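Local coordinates for protein 2-oxo-1,2-dihydroquinoline 8-monooxygenase, oxygenase component (Pseudomonas putida, PDB 1Z02) that serves as the oxygenase component of 2-oxo-1,2-dihydroquinoline 8-monooxygenase, carrying a Rieske [2Fe-2S] cluster and a mononuclear iron, at residues Met201-Phe206 / Tyr328-Val333; Val301-Asn306 / Val313-Tyr318. All coordinates share one frame; numbering follows the deposited sequence.

Overall arrangement
From the N terminus, the chain passes through its Rieske region and reaches strand 196-206, an outermost strand, within this chain, of the antiparallel sheet in the catalytic domain. Some 120 residues later strand 325-335 returns beside it, and contact 1 closes that long loop. Contact 2 falls wholly within this excursion: 301-306 runs out, a six-residue connection turns, and 313-318 comes back as a hairpin. One further turn leads from strand 313-320 into strand 325-335, and these four strands lie in the order 196-206, 325-335, 313-320, 301-305. The contacts join through V333 N and V313 O, 2.9 Å apart, and through Y328 OH, 2.6 Å from E316 OE2, on the iron side of the sheet.

Contact 1: Met201-Phe206 / Tyr328-Val333; sequences MHRTGF and YWEILV
A pairing at one edge of the catalytic domain's antiparallel sheet, as counted within this chain, joins M201, H202 and R203 to E330, W329 and Y328. Two hydrogen-bonded pairs, M201 with E330 and R203 with Y328, flank the non-hydrogen-bonded pair of H202 with W329; E330 N reaches M201 O at 2.8 Å and R203 N reaches Y328 O at 2.9 Å. The H202 CG sits between the backbone N and carbonyl carbon (chi1 63°), which lays the imidazole alongside the indole. CB rides over the five-membered ring of W329, 3.4 Å from its centroid, a CH-pi contact, while the imidazole makes an offset stack on the six-membered ring with planes at 27°. H202 ND1 and NE2 are hydrogen-bonded to E327 and E52, and W329 meets F49, so this face leads toward the Rieske region.

M201, R203, Y328 and E330 face helices 339-359 and 363-376 instead. Here R203 bends at chi3 (-83°) and turns its guanidinium nearly coplanar with the E330 carboxylate; its other terminal nitrogen, NH1, pairs with D363. The side chain of Y328 is about 7 Å from the bound iron. The salt bridge joins R203 NH2 to E330 OE2 at 2.7 Å, the same oxygen that M201 CE approaches to 3.1 Å. One water accepts from R203 NE at 3.1 Å and donates to both Y328 O and E330 OE2.

Contact 2: Val301-Asn306 / Val313-Tyr318; sequences VLMVEN and VQYEWY
L302 CG stands anti to the backbone N (chi1 176°), while E316 CG lies beside its own backbone N (chi1 -56°) at the head of an extended chain; the two side chains therefore run alongside each other, and L302 CD2 comes 3.4 Å from E316 OE1. That oxygen takes a 2.6 Å hydrogen bond from Y318 OH on its anti lone pair, and the tyrosine ring turns its edge to L302 CB. Q314 NE2 reaches E316 OE2 from above the carboxylate plane at 3.0 Å, by a bent bond, and Y328 OH bonds to the same oxygen. With an alanine in place of E316, the Y318 and Y328 hydroxyls and Q314 NE2 would probably lose the carboxylate they share, and a gap would probably open beside L302 CD2.

On the other face of the hairpin, with M303 and Y315, V301 CG1 sits over the W317 indole, 3.6 Å from the centroid of its five-membered ring, in a CH-pi contact. M303 runs beside Y315, with M303 CG 3.6 Å from Y315 CE2, and its sulfur adds a Met-aromatic contact, oblique to the ring.

The backbones form an antiparallel hairpin: L302 N binds E316 O at 2.9 Å and V304 N binds Q314 O at 2.8 Å, whereas the return bond from Q314 N to V304 O stretches to 3.3 Å. Strand 293-297 continues the sheet beyond 301-305 and strand 325-335 beyond 313-318, while Y318 packs on A212 and C213 of helix 209-216.

Contact 1: Met201-Phe206 / Tyr328-Val333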
loop_
_atom_site.group_PDB
_atom_site.type_symbol
_atom_site.label_atom_id
_atom_site.label_comp_id
_atom_site.label_asym_id
_atom_site.label_seq_id
_atom_site.Cartn_x
_atom_site.Cartn_y
_atom_site.Cartn_z
ATOM N N MET A 201 11.186 27.346 -1.545
ATOM C CA MET A 201 10.252 26.346 -1.053
ATOM C C MET A 201 10.870 24.962 -1.092
ATOM O O MET A 201 11.919 24.752 -1.706
ATOM C CB MET A 201 9.033 26.333 -1.961
ATOM C CG MET A 201 9.406 25.922 -3.389
ATOM S SD MET A 201 8.082 26.174 -4.568
ATOM C CE MET A 201 8.850 25.740 -6.029
ATOM N N HIS A 202 10.211 24.024 -0.420
ATOM C CA HIS A 202 10.640 22.634 -0.445
ATOM C C HIS A 202 9.379 21.772 -0.511
ATOM O O HIS A 202 8.390 22.032 0.178
ATOM C CB HIS A 202 11.551 22.291 0.746
ATOM C CG HIS A 202 10.912 22.422 2.088
ATOM N ND1 HIS A 202 10.059 21.469 2.606
ATOM C CD2 HIS A 202 11.062 23.352 3.060
ATOM C CE1 HIS A 202 9.719 21.804 3.834
ATOM N NE2 HIS A 202 10.317 22.945 4.135
ATOM N N ARG A 203 9.401 20.784 -1.397
ATOM C CA ARG A 203 8.256 19.908 -1.586
ATOM C C ARG A 203 8.676 18.452 -1.603
ATOM O O ARG A 203 9.712 18.103 -2.166
ATOM C CB ARG A 203 7.564 20.234 -2.912
ATOM C CG ARG A 203 7.122 21.677 -3.055
ATOM C CD ARG A 203 6.606 21.950 -4.458
ATOM N NE ARG A 203 7.691 22.226 -5.398
ATOM C CZ ARG A 203 7.519 22.374 -6.711
ATOM N NH1 ARG A 203 6.330 22.267 -7.259
ATOM N NH2 ARG A 203 8.531 22.667 -7.493
ATOM N N THR A 204 7.855 17.598 -1.004
ATOM C CA THR A 204 8.156 16.177 -0.968
ATOM C C THR A 204 8.083 15.615 -2.380
ATOM O O THR A 204 7.097 15.826 -3.100
ATOM C CB THR A 204 7.166 15.420 -0.067
ATOM O OG1 THR A 204 7.169 16.011 1.237
ATOM C CG2 THR A 204 7.575 13.965 0.062
ATOM N N GLY A 205 9.153 14.927 -2.778
ATOM C CA GLY A 205 9.223 14.310 -4.091
ATOM C C GLY A 205 8.976 12.819 -3.954
ATOM O O GLY A 205 9.413 12.200 -2.985
ATOM N N PHE A 206 8.272 12.229 -4.908
ATOM C CA PHE A 206 7.975 10.807 -4.831
ATOM C C PHE A 206 8.913 10.010 -5.708
ATOM O O PHE A 206 8.763 9.959 -6.912
ATOM C CB PHE A 206 6.517 10.590 -5.205
ATOM C CG PHE A 206 5.591 11.477 -4.434
ATOM C CD1 PHE A 206 5.108 12.658 -4.991
ATOM C CD2 PHE A 206 5.297 11.194 -3.107
ATOM C CE1 PHE A 206 4.350 13.548 -4.229
ATOM C CE2 PHE A 206 4.546 12.076 -2.342
ATOM C CZ PHE A 206 4.073 13.260 -2.908
ATOM N N TYR A 328 12.526 17.998 -1.944
ATOM C CA TYR A 328 13.161 18.831 -2.960
ATOM C C TYR A 328 13.124 20.326 -2.617
ATOM O O TYR A 328 12.060 20.951 -2.583
ATOM C CB TYR A 328 12.479 18.550 -4.300
ATOM C CG TYR A 328 12.840 19.475 -5.441
ATOM C CD1 TYR A 328 14.175 19.742 -5.769
ATOM C CD2 TYR A 328 11.842 20.023 -6.247
ATOM C CE1 TYR A 328 14.502 20.530 -6.881
ATOM C CE2 TYR A 328 12.155 20.805 -7.357
ATOM C CZ TYR A 328 13.484 21.053 -7.673
ATOM O OH TYR A 328 13.768 21.798 -8.797
ATOM N N TRP A 329 14.302 20.887 -2.354
ATOM C CA TRP A 329 14.428 22.300 -2.015
ATOM C C TRP A 329 14.824 23.135 -3.224
ATOM O O TRP A 329 15.656 22.718 -4.030
ATOM C CB TRP A 329 15.483 22.500 -0.923
ATOM C CG TRP A 329 15.093 21.974 0.425
ATOM C CD1 TRP A 329 14.872 20.669 0.775
ATOM C CD2 TRP A 329 14.909 22.746 1.619
ATOM N NE1 TRP A 329 14.565 20.586 2.114
ATOM C CE2 TRP A 329 14.580 21.845 2.656
ATOM C CE3 TRP A 329 14.989 24.115 1.915
ATOM C CZ2 TRP A 329 14.334 22.268 3.968
ATOM C CZ3 TRP A 329 14.745 24.535 3.217
ATOM C CH2 TRP A 329 14.421 23.613 4.226
ATOM N N GLU A 330 14.208 24.310 -3.343
ATOM C CA GLU A 330 14.504 25.260 -4.414
ATOM C C GLU A 330 14.566 26.641 -3.783
ATOM O O GLU A 330 13.547 27.142 -3.329
ATOM C CB GLU A 330 13.396 25.315 -5.460
ATOM C CG GLU A 330 13.149 24.073 -6.245
ATOM C CD GLU A 330 11.984 24.259 -7.177
ATOM O OE1 GLU A 330 12.107 25.043 -8.142
ATOM O OE2 GLU A 330 10.934 23.639 -6.929
ATOM N N ILE A 331 15.744 27.252 -3.734
ATOM C CA ILE A 331 15.828 28.595 -3.185
ATOM C C ILE A 331 16.604 29.528 -4.100
ATOM O O ILE A 331 17.477 29.102 -4.866
ATOM C CB ILE A 331 16.492 28.632 -1.765
ATOM C CG1 ILE A 331 17.978 28.271 -1.863
ATOM C CG2 ILE A 331 15.738 27.714 -0.814
ATOM C CD1 ILE A 331 18.759 28.520 -0.603
ATOM N N LEU A 332 16.259 30.808 -4.018
ATOM C CA LEU A 332 16.919 31.852 -4.792
ATOM C C LEU A 332 17.530 32.771 -3.755
ATOM O O LEU A 332 16.867 33.163 -2.793
ATOM C CB LEU A 332 15.912 32.622 -5.653
ATOM C CG LEU A 332 15.281 31.817 -6.787
ATOM C CD1 LEU A 332 14.252 32.648 -7.510
ATOM C CD2 LEU A 332 16.375 31.348 -7.730
ATOM N N VAL A 333 18.797 33.099 -3.951
ATOM C CA VAL A 333 19.513 33.952 -3.019
ATOM C C VAL A 333 20.017 35.212 -3.708
ATOM O O VAL A 333 20.459 35.168 -4.857
ATOM C CB VAL A 333 20.724 33.195 -2.412
ATOM C CG1 VAL A 333 21.405 34.059 -1.361
ATOM C CG2 VAL A 333 20.265 31.873 -1.789
HETATM O O HOH W 1 10.554 22.366 -4.273
#

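Contact 2: Val301-Asn306 / Val313-Tyr318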
loop_
_atom_site.group_PDB
_atom_site.type_symbol
_atom_site.label_atom_id
_atom_site.label_comp_id
_atom_site.label_asym_id
_atom_site.label_seq_id
_atom_site.Cartn_x
_atom_site.Cartn_y
_atom_site.Cartn_z
ATOM N N VAL A 301 24.173 18.910 -3.493
ATOM C CA VAL A 301 23.650 20.274 -3.535
ATOM C C VAL A 301 23.982 20.974 -4.848
ATOM O O VAL A 301 25.144 21.078 -5.228
ATOM C CB VAL A 301 24.215 21.129 -2.370
ATOM C CG1 VAL A 301 23.371 22.373 -2.192
ATOM C CG2 VAL A 301 24.254 20.316 -1.094
ATOM N N LEU A 302 22.942 21.444 -5.531
ATOM C CA LEU A 302 23.093 22.126 -6.809
ATOM C C LEU A 302 23.229 23.637 -6.684
ATOM O O LEU A 302 22.629 24.251 -5.809
ATOM C CB LEU A 302 21.895 21.812 -7.704
ATOM C CG LEU A 302 21.860 22.545 -9.054
ATOM C CD1 LEU A 302 22.835 21.871 -10.008
ATOM C CD2 LEU A 302 20.448 22.506 -9.630
ATOM N N MET A 303 24.057 24.218 -7.549
ATOM C CA MET A 303 24.239 25.660 -7.598
ATOM C C MET A 303 24.129 26.075 -9.049
ATOM O O MET A 303 24.826 25.532 -9.904
ATOM C CB MET A 303 25.605 26.097 -7.065
ATOM C CG MET A 303 25.915 27.564 -7.397
ATOM S SD MET A 303 27.262 28.335 -6.457
ATOM C CE MET A 303 28.695 27.493 -7.146
ATOM N N VAL A 304 23.240 27.023 -9.323
ATOM C CA VAL A 304 23.056 27.527 -10.673
ATOM C C VAL A 304 23.382 29.017 -10.642
ATOM O O VAL A 304 22.516 29.842 -10.344
ATOM C CB VAL A 304 21.606 27.358 -11.159
ATOM C CG1 VAL A 304 21.550 27.549 -12.662
ATOM C CG2 VAL A 304 21.071 25.987 -10.777
ATOM N N GLU A 305 24.638 29.349 -10.938
ATOM C CA GLU A 305 25.103 30.733 -10.950
ATOM C C GLU A 305 24.389 31.548 -12.017
ATOM O O GLU A 305 24.059 31.035 -13.084
ATOM C CB GLU A 305 26.615 30.783 -11.217
ATOM C CG GLU A 305 27.432 29.970 -10.241
ATOM C CD GLU A 305 28.882 29.843 -10.647
ATOM O OE1 GLU A 305 29.391 28.699 -10.676
ATOM O OE2 GLU A 305 29.511 30.886 -10.929
ATOM N N ASN A 306 24.152 32.820 -11.715
ATOM C CA ASN A 306 23.508 33.740 -12.644
ATOM C C ASN A 306 22.121 33.298 -13.110
ATOM O O ASN A 306 21.772 33.424 -14.291
ATOM C CB ASN A 306 24.415 33.968 -13.853
ATOM C CG ASN A 306 24.298 35.368 -14.400
ATOM O OD1 ASN A 306 24.439 36.348 -13.660
ATOM N ND2 ASN A 306 24.046 35.480 -15.696
ATOM N N VAL A 313 21.131 33.674 -7.483
ATOM C CA VAL A 313 21.609 32.302 -7.684
ATOM C C VAL A 313 20.587 31.292 -7.157
ATOM O O VAL A 313 19.894 31.559 -6.169
ATOM C CB VAL A 313 22.965 32.073 -6.968
ATOM C CG1 VAL A 313 22.823 32.331 -5.479
ATOM C CG2 VAL A 313 23.447 30.651 -7.201
ATOM N N GLN A 314 20.481 30.143 -7.827
ATOM C CA GLN A 314 19.548 29.106 -7.400
ATOM C C GLN A 314 20.267 27.893 -6.828
ATOM O O GLN A 314 21.204 27.368 -7.432
ATOM C CB GLN A 314 18.650 28.651 -8.556
ATOM C CG GLN A 314 17.568 27.653 -8.110
ATOM C CD GLN A 314 16.493 27.418 -9.167
ATOM O OE1 GLN A 314 16.081 28.346 -9.859
ATOM N NE2 GLN A 314 16.025 26.180 -9.279
ATOM N N TYR A 315 19.820 27.465 -5.650
ATOM C CA TYR A 315 20.392 26.308 -4.966
ATOM C C TYR A 315 19.312 25.262 -4.773
ATOM O O TYR A 315 18.162 25.600 -4.498
ATOM C CB TYR A 315 20.927 26.699 -3.583
ATOM C CG TYR A 315 22.130 27.607 -3.609
ATOM C CD1 TYR A 315 22.047 28.916 -3.134
ATOM C CD2 TYR A 315 23.359 27.149 -4.081
ATOM C CE1 TYR A 315 23.160 29.748 -3.122
ATOM C CE2 TYR A 315 24.478 27.969 -4.074
ATOM C CZ TYR A 315 24.371 29.270 -3.593
ATOM O OH TYR A 315 25.473 30.093 -3.597
ATOM N N GLU A 316 19.681 23.993 -4.911
ATOM C CA GLU A 316 18.728 22.911 -4.717
ATOM C C GLU A 316 19.318 21.773 -3.898
ATOM O O GLU A 316 20.522 21.507 -3.934
ATOM C CB GLU A 316 18.242 22.342 -6.052
ATOM C CG GLU A 316 17.637 23.352 -6.995
ATOM C CD GLU A 316 16.935 22.692 -8.164
ATOM O OE1 GLU A 316 17.359 21.590 -8.577
ATOM O OE2 GLU A 316 15.960 23.279 -8.682
ATOM N N TRP A 317 18.445 21.119 -3.146
ATOM C CA TRP A 317 18.803 19.972 -2.326
ATOM C C TRP A 317 17.757 18.916 -2.674
ATOM O O TRP A 317 16.654 19.254 -3.097
ATOM C CB TRP A 317 18.700 20.316 -0.840
ATOM C CG TRP A 317 19.849 21.105 -0.292
ATOM C CD1 TRP A 317 20.972 20.605 0.300
ATOM C CD2 TRP A 317 19.980 22.536 -0.262
ATOM N NE1 TRP A 317 21.793 21.632 0.703
ATOM C CE2 TRP A 317 21.209 22.825 0.369
ATOM C CE3 TRP A 317 19.174 23.596 -0.704
ATOM C CZ2 TRP A 317 21.659 24.139 0.569
ATOM C CZ3 TRP A 317 19.619 24.906 -0.505
ATOM C CH2 TRP A 317 20.852 25.164 0.128
ATOM N N TYR A 318 18.122 17.652 -2.510
ATOM C CA TYR A 318 17.241 16.521 -2.784
ATOM C C TYR A 318 17.476 15.643 -1.560
ATOM O O TYR A 318 18.106 14.587 -1.627
ATOM C CB TYR A 318 17.679 15.826 -4.081
ATOM C CG TYR A 318 18.060 16.816 -5.175
ATOM C CD1 TYR A 318 19.331 17.378 -5.220
ATOM C CD2 TYR A 318 17.127 17.245 -6.121
ATOM C CE1 TYR A 318 19.662 18.343 -6.169
ATOM C CE2 TYR A 318 17.454 18.214 -7.084
ATOM C CZ TYR A 318 18.723 18.756 -7.096
ATOM O OH TYR A 318 19.058 19.720 -8.022
#